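Local coordinates for redox-sensing transcriptional repressor Rex (Thermus thermophilus, PDB 2DT5), which probably represses transcription in response to the cellular NADH/NAD(+) balance, binding DNA through a winged-helix domain and the dinucleotide through a Rossmann-fold domain, at residues G25-S30 and T63-K68; V148-A153 and A172-E177. The protein carries 1 engineered substitution. All blocks are in the same frame, centred on the assembly; numbering follows the deposited sequence.

The two contacts belong to the two working halves of the chain, on opposite sides of its centre, with their own centres about 41 Å apart. Contact 1 lies in the winged-helix domain, where residues 25-30 meet the start of helix 64-75; contact 2 lies in the Rossmann domain, where residues 148-153, leading into helix 150-163, meet the loop after strand 167-170. Both are partly buried, each with apolar side chains inside and a longer polar one, His27 or Arg150, at the surface. Their chemistry differs: a backbone hydrogen bond and a two-stranded pairing tie contact 1, whereas contact 2 has no hydrogen bond between its segments and borders the bound NAD.

Contact 1 (G25-S30 and T63-K68); sequences GVHRTS and TVPVLK
His27 and Val64 meet where the small antiparallel sheet of the winged-helix domain runs into helix 64-75. Two backbone links make the junction. Arg28 and Thr63 form a non-hydrogen-bonded antiparallel pair, their CA atoms 4.6 Å apart, and Thr29 extends the pairing through backbone bonds to Tyr62. Just beyond it, Val64 N donates to His27 O over 3.1 Å; the N-H approaches from above the carbonyl plane, 42° out of it, and the bond is bent to 137°. It ties the first turn of the helix to the loop entering strand 28-29.

Apolar contacts centre on Val64, a buried residue whose side chain faces the 25-30 segment. Its CG2 branch lies against the His27 carbonyl. The Val64 and Val26 side chains cross at about a right angle, Val64 CG2 lying 4.2 Å from Val26 CG1; CG2 also meets Thr29 CG2 at 3.9 Å. Val26 also packs on Leu21 of helix 7-23, and Thr29 on Leu34 of helix 31-37.

The third group lies against the imidazole. With CG anti to the backbone N (chi1 -173°), the His27 ring swings out beside Thr63, the two side chains pointing the same way. Pro65 CD sits over one ring face, offset toward the rim, while Thr63 CG2 comes within 3.7 Å of His27 CE1.

Contact 2 (V148-A153 and A172-E177); sequences VPREAA and APVVLE. With NAD (nicotinamide-adenine-dinucleotide), chain L.
Arg150 reaches across Pro173 and Val174, in the loop after strand 167-170, and lays its guanidinium against the Pro173 carbonyl, beside the NAD site of the Rossmann domain. Pro173 O sits over one face of the group, 3.0 Å from Arg150 CZ, and the angles at NE and NH1 are too poor for hydrogen bonds. The side chain leaves CA on the side opposite the backbone N (chi1 175°) and stays extended from CG to NE, which carries it past the proline ring and Val174 CB. Deeper in, Ala153 CB packs on Ala172 CB, on Val174 CG1 at 3.6 Å and on Leu176 CD2 at 3.9 Å.

Val148 O accepts a 2.7 Å hydrogen bond from O3D of the NAD, and Phe171 O is also hydrogen-bonded to the NAD, while Pro173 CD lies 3.3 Å from O2D of the nicotinamide ribose. With an alanine in place of Pro173, the loss of ring atoms CG and CD would probably leave a gap beside O2D and let the inverse gamma turn centred here relax. Farther out, Tyr98 of the second subunit packs on Pro173. The contact thus combines apolar packing with a carbonyl oxygen against the guanidinium face, an arrangement whose attraction is probably electrostatic and less directional than a hydrogen bond.

Contact 1 (G25-S30 and T63-K68)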
loop_
_atom_site.group_PDB
_atom_site.type_symbol
_atom_site.label_atom_id
_atom_site.label_comp_id
_atom_site.label_asym_id
_atom_site.label_seq_id
_atom_site.Cartn_x
_atom_site.Cartn_y
_atom_site.Cartn_z
ATOM N N GLY B 25 -1.125 26.216 5.299
ATOM C CA GLY B 25 -0.748 27.344 6.131
ATOM C C GLY B 25 -0.949 27.139 7.626
ATOM O O GLY B 25 -0.571 28.003 8.418
ATOM N N VAL B 26 -1.546 26.015 8.023
ATOM C CA VAL B 26 -1.774 25.737 9.442
ATOM C C VAL B 26 -0.433 25.673 10.166
ATOM O O VAL B 26 0.470 24.930 9.764
ATOM C CB VAL B 26 -2.507 24.405 9.641
ATOM C CG1 VAL B 26 -2.662 24.110 11.127
ATOM C CG2 VAL B 26 -3.865 24.465 8.960
ATOM N N HIS B 27 -0.299 26.445 11.238
ATOM C CA HIS B 27 0.960 26.467 11.961
ATOM C C HIS B 27 0.921 25.671 13.258
ATOM O O HIS B 27 1.957 25.226 13.742
ATOM C CB HIS B 27 1.385 27.917 12.227
ATOM C CG HIS B 27 2.752 28.046 12.827
ATOM N ND1 HIS B 27 2.974 28.030 14.189
ATOM C CD2 HIS B 27 3.971 28.171 12.251
ATOM C CE1 HIS B 27 4.269 28.141 14.425
ATOM N NE2 HIS B 27 4.898 28.227 13.266
ATOM N N ARG B 28 -0.264 25.467 13.814
ATOM C CA ARG B 28 -0.364 24.710 15.052
ATOM C C ARG B 28 -1.484 23.667 14.968
ATOM O O ARG B 28 -2.474 23.874 14.274
ATOM C CB ARG B 28 -0.607 25.678 16.212
ATOM C CG ARG B 28 -0.071 25.213 17.556
ATOM C CD ARG B 28 -0.206 26.305 18.610
ATOM N NE ARG B 28 -1.583 26.786 18.720
ATOM C CZ ARG B 28 -2.002 27.673 19.618
ATOM N NH1 ARG B 28 -1.149 28.186 20.496
ATOM N NH2 ARG B 28 -3.276 28.047 19.639
ATOM N N THR B 29 -1.317 22.536 15.650
ATOM C CA THR B 29 -2.350 21.498 15.642
ATOM C C THR B 29 -2.490 20.831 17.006
ATOM O O THR B 29 -1.754 21.154 17.939
ATOM C CB THR B 29 -2.083 20.405 14.550
ATOM O OG1 THR B 29 -3.104 19.398 14.626
ATOM C CG2 THR B 29 -0.715 19.755 14.742
ATOM N N SER B 30 -3.434 19.904 17.123
ATOM C CA SER B 30 -3.670 19.222 18.385
ATOM C C SER B 30 -3.753 17.720 18.180
ATOM O O SER B 30 -3.840 17.252 17.052
ATOM C CB SER B 30 -4.983 19.710 18.986
ATOM O OG SER B 30 -6.060 19.461 18.094
ATOM N N THR B 63 3.377 22.075 17.349
ATOM C CA THR B 63 3.712 23.071 16.359
ATOM C C THR B 63 4.021 22.240 15.105
ATOM O O THR B 63 4.976 21.458 15.064
ATOM C CB THR B 63 4.925 23.922 16.818
ATOM O OG1 THR B 63 4.568 24.650 18.007
ATOM C CG2 THR B 63 5.335 24.903 15.735
ATOM N N VAL B 64 3.158 22.388 14.105
ATOM C CA VAL B 64 3.258 21.668 12.848
ATOM C C VAL B 64 4.675 21.489 12.314
ATOM O O VAL B 64 5.142 20.370 12.157
ATOM C CB VAL B 64 2.369 22.359 11.776
ATOM C CG1 VAL B 64 2.578 21.731 10.408
ATOM C CG2 VAL B 64 0.907 22.259 12.193
ATOM N N PRO B 65 5.382 22.586 12.028
ATOM C CA PRO B 65 6.741 22.393 11.513
ATOM C C PRO B 65 7.708 21.703 12.467
ATOM O O PRO B 65 8.635 21.026 12.021
ATOM C CB PRO B 65 7.190 23.812 11.155
ATOM C CG PRO B 65 6.396 24.677 12.102
ATOM C CD PRO B 65 5.034 24.015 12.106
ATOM N N VAL B 66 7.505 21.884 13.772
ATOM C CA VAL B 66 8.381 21.267 14.771
ATOM C C VAL B 66 8.168 19.760 14.743
ATOM O O VAL B 66 9.108 18.988 14.523
ATOM C CB VAL B 66 8.080 21.785 16.198
ATOM C CG1 VAL B 66 8.844 20.940 17.247
ATOM C CG2 VAL B 66 8.490 23.246 16.305
ATOM N N LEU B 67 6.920 19.361 14.946
ATOM C CA LEU B 67 6.568 17.959 14.937
ATOM C C LEU B 67 6.959 17.284 13.610
ATOM O O LEU B 67 7.505 16.182 13.607
ATOM C CB LEU B 67 5.073 17.805 15.206
ATOM C CG LEU B 67 4.595 16.356 15.249
ATOM C CD1 LEU B 67 5.434 15.579 16.244
ATOM C CD2 LEU B 67 3.138 16.308 15.640
ATOM N N LYS B 68 6.716 17.945 12.484
ATOM C CA LYS B 68 7.070 17.327 11.209
ATOM C C LYS B 68 8.560 17.004 11.139
ATOM O O LYS B 68 8.949 15.940 10.661
ATOM C CB LYS B 68 6.687 18.223 10.026
ATOM C CG LYS B 68 7.224 17.714 8.693
ATOM C CD LYS B 68 6.798 18.598 7.525
ATOM C CE LYS B 68 8.001 19.272 6.896
ATOM N NZ LYS B 68 7.623 20.140 5.750
#

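Contact 2 (V148-A153 and A172-E177)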
loop_
_atom_site.group_PDB
_atom_site.type_symbol
_atom_site.label_atom_id
_atom_site.label_comp_id
_atom_site.label_asym_id
_atom_site.label_seq_id
_atom_site.Cartn_x
_atom_site.Cartn_y
_atom_site.Cartn_z
ATOM N N VAL B 148 12.085 -8.765 -9.399
ATOM C CA VAL B 148 12.387 -9.874 -10.301
ATOM C C VAL B 148 11.184 -10.808 -10.217
ATOM O O VAL B 148 10.385 -10.708 -9.282
ATOM C CB VAL B 148 13.671 -10.661 -9.867
ATOM C CG1 VAL B 148 14.865 -9.728 -9.813
ATOM C CG2 VAL B 148 13.459 -11.326 -8.511
ATOM N N PRO B 149 11.019 -11.717 -11.196
ATOM C CA PRO B 149 9.877 -12.638 -11.137
ATOM C C PRO B 149 9.919 -13.444 -9.827
ATOM O O PRO B 149 10.980 -13.586 -9.214
ATOM C CB PRO B 149 10.091 -13.539 -12.357
ATOM C CG PRO B 149 10.834 -12.672 -13.305
ATOM C CD PRO B 149 11.823 -11.956 -12.404
ATOM N N ARG B 150 8.769 -13.962 -9.409
ATOM C CA ARG B 150 8.660 -14.755 -8.184
ATOM C C ARG B 150 9.712 -15.855 -8.083
ATOM O O ARG B 150 10.420 -15.995 -7.073
ATOM C CB ARG B 150 7.273 -15.400 -8.104
ATOM C CG ARG B 150 7.107 -16.337 -6.925
ATOM C CD ARG B 150 5.653 -16.697 -6.691
ATOM N NE ARG B 150 5.456 -17.225 -5.340
ATOM C CZ ARG B 150 4.270 -17.378 -4.755
ATOM N NH1 ARG B 150 3.156 -17.045 -5.399
ATOM N NH2 ARG B 150 4.197 -17.854 -3.517
ATOM N N GLU B 151 9.799 -16.638 -9.149
ATOM C CA GLU B 151 10.721 -17.753 -9.213
ATOM C C GLU B 151 12.172 -17.386 -8.939
ATOM O O GLU B 151 12.933 -18.207 -8.449
ATOM C CB GLU B 151 10.605 -18.437 -10.577
ATOM C CG GLU B 151 9.281 -19.178 -10.820
ATOM C CD GLU B 151 8.048 -18.265 -10.839
ATOM O OE1 GLU B 151 8.078 -17.206 -11.517
ATOM O OE2 GLU B 151 7.040 -18.624 -10.188
ATOM N N ALA B 152 12.565 -16.157 -9.240
ATOM C CA ALA B 152 13.951 -15.768 -9.016
ATOM C C ALA B 152 14.181 -14.938 -7.766
ATOM O O ALA B 152 15.320 -14.641 -7.427
ATOM C CB ALA B 152 14.477 -15.002 -10.239
ATOM N N ALA B 153 13.108 -14.587 -7.069
ATOM C CA ALA B 153 13.177 -13.693 -5.879
ATOM C C ALA B 153 14.130 -14.075 -4.725
ATOM O O ALA B 153 15.012 -13.296 -4.371
ATOM C CB ALA B 153 11.772 -13.511 -5.321
ATOM N N ALA B 172 8.054 -8.786 -5.348
ATOM C CA ALA B 172 7.722 -10.144 -5.807
ATOM C C ALA B 172 6.685 -10.787 -4.889
ATOM O O ALA B 172 6.779 -10.689 -3.664
ATOM C CB ALA B 172 8.984 -11.002 -5.857
ATOM N N PRO B 173 5.670 -11.443 -5.467
ATOM C CA PRO B 173 4.622 -12.089 -4.667
ATOM C C PRO B 173 5.120 -13.358 -4.000
ATOM O O PRO B 173 4.674 -14.446 -4.345
ATOM C CB PRO B 173 3.531 -12.384 -5.701
ATOM C CG PRO B 173 4.354 -12.722 -6.924
ATOM C CD PRO B 173 5.438 -11.649 -6.908
ATOM N N VAL B 174 6.042 -13.213 -3.052
ATOM C CA VAL B 174 6.596 -14.356 -2.346
ATOM C C VAL B 174 7.243 -13.893 -1.038
ATOM O O VAL B 174 7.704 -12.753 -0.929
ATOM C CB VAL B 174 7.657 -15.065 -3.201
ATOM C CG1 VAL B 174 8.890 -14.172 -3.342
ATOM C CG2 VAL B 174 8.026 -16.406 -2.564
ATOM N N VAL B 175 7.267 -14.768 -0.039
ATOM C CA VAL B 175 7.872 -14.407 1.237
ATOM C C VAL B 175 9.338 -14.785 1.192
ATOM O O VAL B 175 9.680 -15.936 0.948
ATOM C CB VAL B 175 7.202 -15.129 2.397
ATOM C CG1 VAL B 175 7.753 -14.605 3.707
ATOM C CG2 VAL B 175 5.701 -14.929 2.320
ATOM N N LEU B 176 10.200 -13.802 1.414
ATOM C CA LEU B 176 11.632 -14.019 1.368
ATOM C C LEU B 176 12.182 -14.582 2.666
ATOM O O LEU B 176 11.597 -14.422 3.733
ATOM C CB LEU B 176 12.352 -12.707 1.052
ATOM C CG LEU B 176 11.885 -11.951 -0.204
ATOM C CD1 LEU B 176 12.677 -10.667 -0.315
ATOM C CD2 LEU B 176 12.073 -12.805 -1.456
ATOM N N GLU B 177 13.325 -15.245 2.538
ATOM C CA GLU B 177 14.049 -15.839 3.648
ATOM C C GLU B 177 15.310 -15.017 3.762
ATOM O O GLU B 177 16.154 -15.061 2.868
ATOM C CB GLU B 177 14.434 -17.280 3.321
ATOM C CG GLU B 177 13.274 -18.234 3.257
ATOM C CD GLU B 177 12.663 -18.462 4.617
ATOM O OE1 GLU B 177 12.055 -17.517 5.161
ATOM O OE2 GLU B 177 12.807 -19.584 5.150
HETATM P PA NAD L . 9.464 -8.691 -16.052
HETATM O O1A NAD L . 9.048 -7.626 -17.015
HETATM O O2A NAD L . 9.477 -10.122 -16.494
HETATM O O5B NAD L . 10.870 -8.249 -15.542
HETATM C C5B NAD L . 11.644 -9.026 -14.593
HETATM C C4B NAD L . 13.083 -8.623 -14.798
HETATM O O4B NAD L . 13.815 -9.408 -13.800
HETATM C C3B NAD L . 13.749 -9.048 -16.165
HETATM O O3B NAD L . 14.331 -7.869 -16.804
HETATM C C2B NAD L . 14.807 -10.086 -15.797
HETATM O O2B NAD L . 15.918 -10.176 -16.605
HETATM C C1B NAD L . 15.081 -9.664 -14.357
HETATM N N9A NAD L . 15.647 -10.707 -13.542
HETATM C C8A NAD L . 15.375 -12.074 -13.392
HETATM N N7A NAD L . 16.155 -12.661 -12.501
HETATM C C5A NAD L . 16.990 -11.720 -12.015
HETATM C C6A NAD L . 18.066 -11.748 -11.014
HETATM N N6A NAD L . 18.410 -12.844 -10.375
HETATM N N1A NAD L . 18.697 -10.520 -10.796
HETATM C C2A NAD L . 18.396 -9.360 -11.419
HETATM N N3A NAD L . 17.378 -9.285 -12.380
HETATM C C4A NAD L . 16.705 -10.488 -12.650
HETATM O O3 NAD L . 8.531 -8.615 -14.752
HETATM P PN NAD L . 7.552 -7.419 -14.176
HETATM O O1N NAD L . 6.241 -7.503 -14.847
HETATM O O2N NAD L . 8.347 -6.159 -14.270
HETATM O O5D NAD L . 7.360 -7.926 -12.654
HETATM C C5D NAD L . 8.493 -7.947 -11.736
HETATM C C4D NAD L . 8.045 -8.448 -10.415
HETATM O O4D NAD L . 6.996 -7.514 -9.870
HETATM C C3D NAD L . 7.326 -9.862 -10.447
HETATM O O3D NAD L . 7.695 -10.634 -9.284
HETATM C C2D NAD L . 5.859 -9.478 -10.388
HETATM O O2D NAD L . 5.005 -10.508 -10.015
HETATM C C1D NAD L . 5.915 -8.284 -9.369
HETATM N N1N NAD L . 4.618 -7.558 -9.335
HETATM C C2N NAD L . 4.287 -6.985 -8.076
HETATM C C3N NAD L . 3.376 -6.035 -7.934
HETATM C C7N NAD L . 3.049 -5.513 -6.567
HETATM O O7N NAD L . 2.023 -4.809 -6.440
HETATM N N7N NAD L . 3.835 -5.860 -5.533
HETATM C C4N NAD L . 2.631 -5.470 -9.140
HETATM C C5N NAD L . 3.550 -5.531 -10.346
HETATM C C6N NAD L . 4.247 -6.752 -10.513
#